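Local atomic coordinates of zonadhesin (Komagataella phaffii, PDB entry 5FX8), a protein that is a putative cell-wall adhesin that may take part in cell-cell interaction, its N-terminal part being the piece crystallised. Residues A122-D130 against Y138-A146. Numbering follows the deposited sequence.
Sequences ASPGQHTFD and YSPSVDLVA
His127 and Val142 form the antiparallel hydrogen-bonded pair at the middle of the contact: His127 N donates to Val142 O (2.7 Å), and Val142 N returns a bond to His127 O (2.9 Å) with an N-H...O angle of 168°. Phe129 N continues the pairing to Pro140 O at 3.0 Å. At the other end Leu144 N reaches Gly125 O from above the carbonyl plane, just after the cis peptide bond that joins Pro124 to Gly125. Strands 126-132 and 137-144 thus make a beta hairpin whose first strand belongs to the first cohesin-like domain; in a small mixed sheet of this chain, 126-132 lies at one edge and 18-19 pairs in parallel with the far side of 137-144. Among the polar side chains, Ser139 OG donates to Asp130 OD1 (2.7 Å), arriving on the anti side and 29° out of the carboxylate plane, while Ser141 OG gives His127 O a weak bond. Apolar contact lies on the face of His127 and Val142. Phe129 has CG anti to its carbonyl carbon (chi1 -54°), which brings CE2 to 4.0 Å from Val142 CB; Val9 of strand 4-11 also touches the Phe129 side chain. Leu144 CD1 packs against His127 CB at 4.1 Å, and the imidazole, hydrogen-bonded through NE2 to Glu53, sets CD2 above one face of the Phe129 ring, offset toward its rim.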
loop_
_atom_site.group_PDB
_atom_site.type_symbol
_atom_site.label_atom_id
_atom_site.label_comp_id
_atom_site.label_asym_id
_atom_site.label_seq_id
_atom_site.Cartn_x
_atom_site.Cartn_y
_atom_site.Cartn_z
ATOM N N ALA C 122 -50.823 -22.303 -17.963
ATOM C CA ALA C 122 -51.563 -21.315 -17.205
ATOM C C ALA C 122 -50.817 -19.991 -17.178
ATOM O O ALA C 122 -49.604 -19.923 -17.382
ATOM C CB ALA C 122 -51.809 -21.793 -15.785
ATOM N N SER C 123 -51.560 -18.925 -16.917
ATOM C CA SER C 123 -51.009 -17.590 -16.798
ATOM C C SER C 123 -51.670 -16.907 -15.617
ATOM O O SER C 123 -52.824 -17.205 -15.300
ATOM C CB SER C 123 -51.242 -16.753 -18.066
ATOM O OG SER C 123 -50.535 -17.272 -19.181
ATOM N N PRO C 124 -50.967 -15.992 -14.944
ATOM C CA PRO C 124 -51.604 -15.261 -13.846
ATOM C C PRO C 124 -52.677 -14.368 -14.426
ATOM O O PRO C 124 -52.536 -14.000 -15.583
ATOM C CB PRO C 124 -50.461 -14.435 -13.245
ATOM C CG PRO C 124 -49.210 -14.996 -13.824
ATOM C CD PRO C 124 -49.574 -15.574 -15.150
ATOM N N GLY C 125 -53.717 -14.028 -13.680
ATOM C CA GLY C 125 -53.908 -14.493 -12.327
ATOM C C GLY C 125 -55.280 -15.115 -12.131
ATOM O O GLY C 125 -55.383 -16.331 -11.960
ATOM N N GLN C 126 -56.320 -14.282 -12.188
ATOM C CA GLN C 126 -57.667 -14.709 -11.848
ATOM C C GLN C 126 -58.141 -15.841 -12.742
ATOM O O GLN C 126 -58.056 -15.761 -13.969
ATOM C CB GLN C 126 -58.629 -13.542 -11.949
ATOM C CG GLN C 126 -60.054 -13.967 -12.149
ATOM C CD GLN C 126 -61.008 -13.149 -11.330
ATOM O OE1 GLN C 126 -60.595 -12.452 -10.413
ATOM N NE2 GLN C 126 -62.294 -13.236 -11.647
ATOM N N HIS C 127 -58.650 -16.900 -12.108
ATOM C CA HIS C 127 -59.196 -18.070 -12.777
ATOM C C HIS C 127 -60.465 -18.473 -12.058
ATOM O O HIS C 127 -60.477 -18.534 -10.827
ATOM C CB HIS C 127 -58.206 -19.217 -12.748
ATOM C CG HIS C 127 -58.701 -20.455 -13.410
ATOM N ND1 HIS C 127 -58.718 -20.607 -14.777
ATOM C CD2 HIS C 127 -59.178 -21.611 -12.894
ATOM C CE1 HIS C 127 -59.181 -21.804 -15.080
ATOM N NE2 HIS C 127 -59.473 -22.433 -13.954
ATOM N N THR C 128 -61.528 -18.740 -12.805
ATOM C CA THR C 128 -62.782 -19.188 -12.217
ATOM C C THR C 128 -62.984 -20.659 -12.524
ATOM O O THR C 128 -62.643 -21.127 -13.611
ATOM C CB THR C 128 -63.971 -18.410 -12.750
ATOM O OG1 THR C 128 -64.330 -18.962 -14.020
ATOM C CG2 THR C 128 -63.626 -16.944 -12.896
ATOM N N PHE C 129 -63.527 -21.385 -11.555
ATOM C CA PHE C 129 -63.807 -22.807 -11.705
ATOM C C PHE C 129 -65.305 -22.968 -11.857
ATOM O O PHE C 129 -66.065 -22.416 -11.064
ATOM C CB PHE C 129 -63.339 -23.617 -10.495
ATOM C CG PHE C 129 -61.909 -23.420 -10.118
ATOM C CD1 PHE C 129 -60.914 -24.133 -10.749
ATOM C CD2 PHE C 129 -61.568 -22.575 -9.093
ATOM C CE1 PHE C 129 -59.622 -23.983 -10.384
ATOM C CE2 PHE C 129 -60.275 -22.424 -8.728
ATOM C CZ PHE C 129 -59.302 -23.128 -9.370
ATOM N N ASP C 130 -65.727 -23.707 -12.869
ATOM C CA ASP C 130 -67.147 -23.901 -13.145
ATOM C C ASP C 130 -67.596 -25.265 -12.627
ATOM O O ASP C 130 -67.194 -26.302 -13.158
ATOM C CB ASP C 130 -67.422 -23.770 -14.639
ATOM C CG ASP C 130 -67.218 -22.371 -15.144
ATOM O OD1 ASP C 130 -67.349 -21.432 -14.338
ATOM O OD2 ASP C 130 -66.921 -22.208 -16.346
ATOM N N TYR C 138 -72.045 -22.946 -10.380
ATOM C CA TYR C 138 -71.285 -22.225 -9.374
ATOM C C TYR C 138 -69.899 -21.924 -9.924
ATOM O O TYR C 138 -69.218 -22.822 -10.424
ATOM C CB TYR C 138 -71.172 -23.037 -8.093
ATOM C CG TYR C 138 -72.449 -23.267 -7.369
ATOM C CD1 TYR C 138 -73.251 -24.353 -7.667
ATOM C CD2 TYR C 138 -72.847 -22.417 -6.357
ATOM C CE1 TYR C 138 -74.416 -24.575 -6.984
ATOM C CE2 TYR C 138 -74.000 -22.629 -5.671
ATOM C CZ TYR C 138 -74.780 -23.705 -5.982
ATOM O OH TYR C 138 -75.944 -23.910 -5.289
ATOM N N SER C 139 -69.475 -20.669 -9.815
ATOM C CA SER C 139 -68.217 -20.217 -10.408
ATOM C C SER C 139 -67.371 -19.428 -9.424
ATOM O O SER C 139 -67.138 -18.231 -9.619
ATOM C CB SER C 139 -68.485 -19.374 -11.647
ATOM O OG SER C 139 -69.029 -20.190 -12.642
ATOM N N PRO C 140 -66.856 -20.075 -8.381
ATOM C CA PRO C 140 -65.892 -19.403 -7.508
ATOM C C PRO C 140 -64.632 -19.029 -8.263
ATOM O O PRO C 140 -64.274 -19.622 -9.282
ATOM C CB PRO C 140 -65.594 -20.449 -6.437
ATOM C CG PRO C 140 -65.849 -21.734 -7.121
ATOM C CD PRO C 140 -67.028 -21.488 -8.007
ATOM N N SER C 141 -63.935 -18.040 -7.722
ATOM C CA SER C 141 -62.784 -17.466 -8.394
ATOM C C SER C 141 -61.563 -17.475 -7.489
ATOM O O SER C 141 -61.673 -17.267 -6.283
ATOM C CB SER C 141 -63.090 -16.054 -8.847
ATOM O OG SER C 141 -62.508 -15.831 -10.107
ATOM N N VAL C 142 -60.400 -17.698 -8.093
ATOM C CA VAL C 142 -59.121 -17.712 -7.395
ATOM C C VAL C 142 -58.067 -16.997 -8.242
ATOM O O VAL C 142 -58.019 -17.163 -9.464
ATOM C CB VAL C 142 -58.711 -19.164 -7.079
ATOM C CG1 VAL C 142 -57.214 -19.305 -7.006
ATOM C CG2 VAL C 142 -59.339 -19.588 -5.776
ATOM N N ASP C 143 -57.208 -16.215 -7.591
ATOM C CA ASP C 143 -56.117 -15.512 -8.264
ATOM C C ASP C 143 -54.846 -16.359 -8.256
ATOM O O ASP C 143 -54.290 -16.635 -7.189
ATOM C CB ASP C 143 -55.859 -14.171 -7.581
ATOM C CG ASP C 143 -55.048 -13.221 -8.440
ATOM O OD1 ASP C 143 -55.162 -13.289 -9.682
ATOM O OD2 ASP C 143 -54.319 -12.386 -7.871
ATOM N N LEU C 144 -54.374 -16.749 -9.443
ATOM C CA LEU C 144 -53.171 -17.570 -9.573
ATOM C C LEU C 144 -51.959 -16.648 -9.584
ATOM O O LEU C 144 -51.573 -16.093 -10.613
ATOM C CB LEU C 144 -53.236 -18.449 -10.814
ATOM C CG LEU C 144 -54.390 -19.462 -10.814
ATOM C CD1 LEU C 144 -54.344 -20.332 -12.038
ATOM C CD2 LEU C 144 -54.441 -20.327 -9.562
ATOM N N VAL C 145 -51.349 -16.531 -8.454
ATOM C CA VAL C 145 -50.323 -15.551 -8.175
ATOM C C VAL C 145 -48.941 -16.164 -8.383
ATOM O O VAL C 145 -48.741 -17.382 -8.274
ATOM C CB VAL C 145 -50.530 -15.053 -6.737
ATOM C CG1 VAL C 145 -49.845 -15.986 -5.755
ATOM C CG2 VAL C 145 -50.070 -13.670 -6.608
ATOM N N ALA C 146 -47.978 -15.304 -8.706
ATOM C CA ALA C 146 -46.586 -15.711 -8.843
ATOM C C ALA C 146 -45.923 -15.812 -7.480
ATOM O O ALA C 146 -46.410 -15.291 -6.476
ATOM C CB ALA C 146 -45.805 -14.720 -9.700
#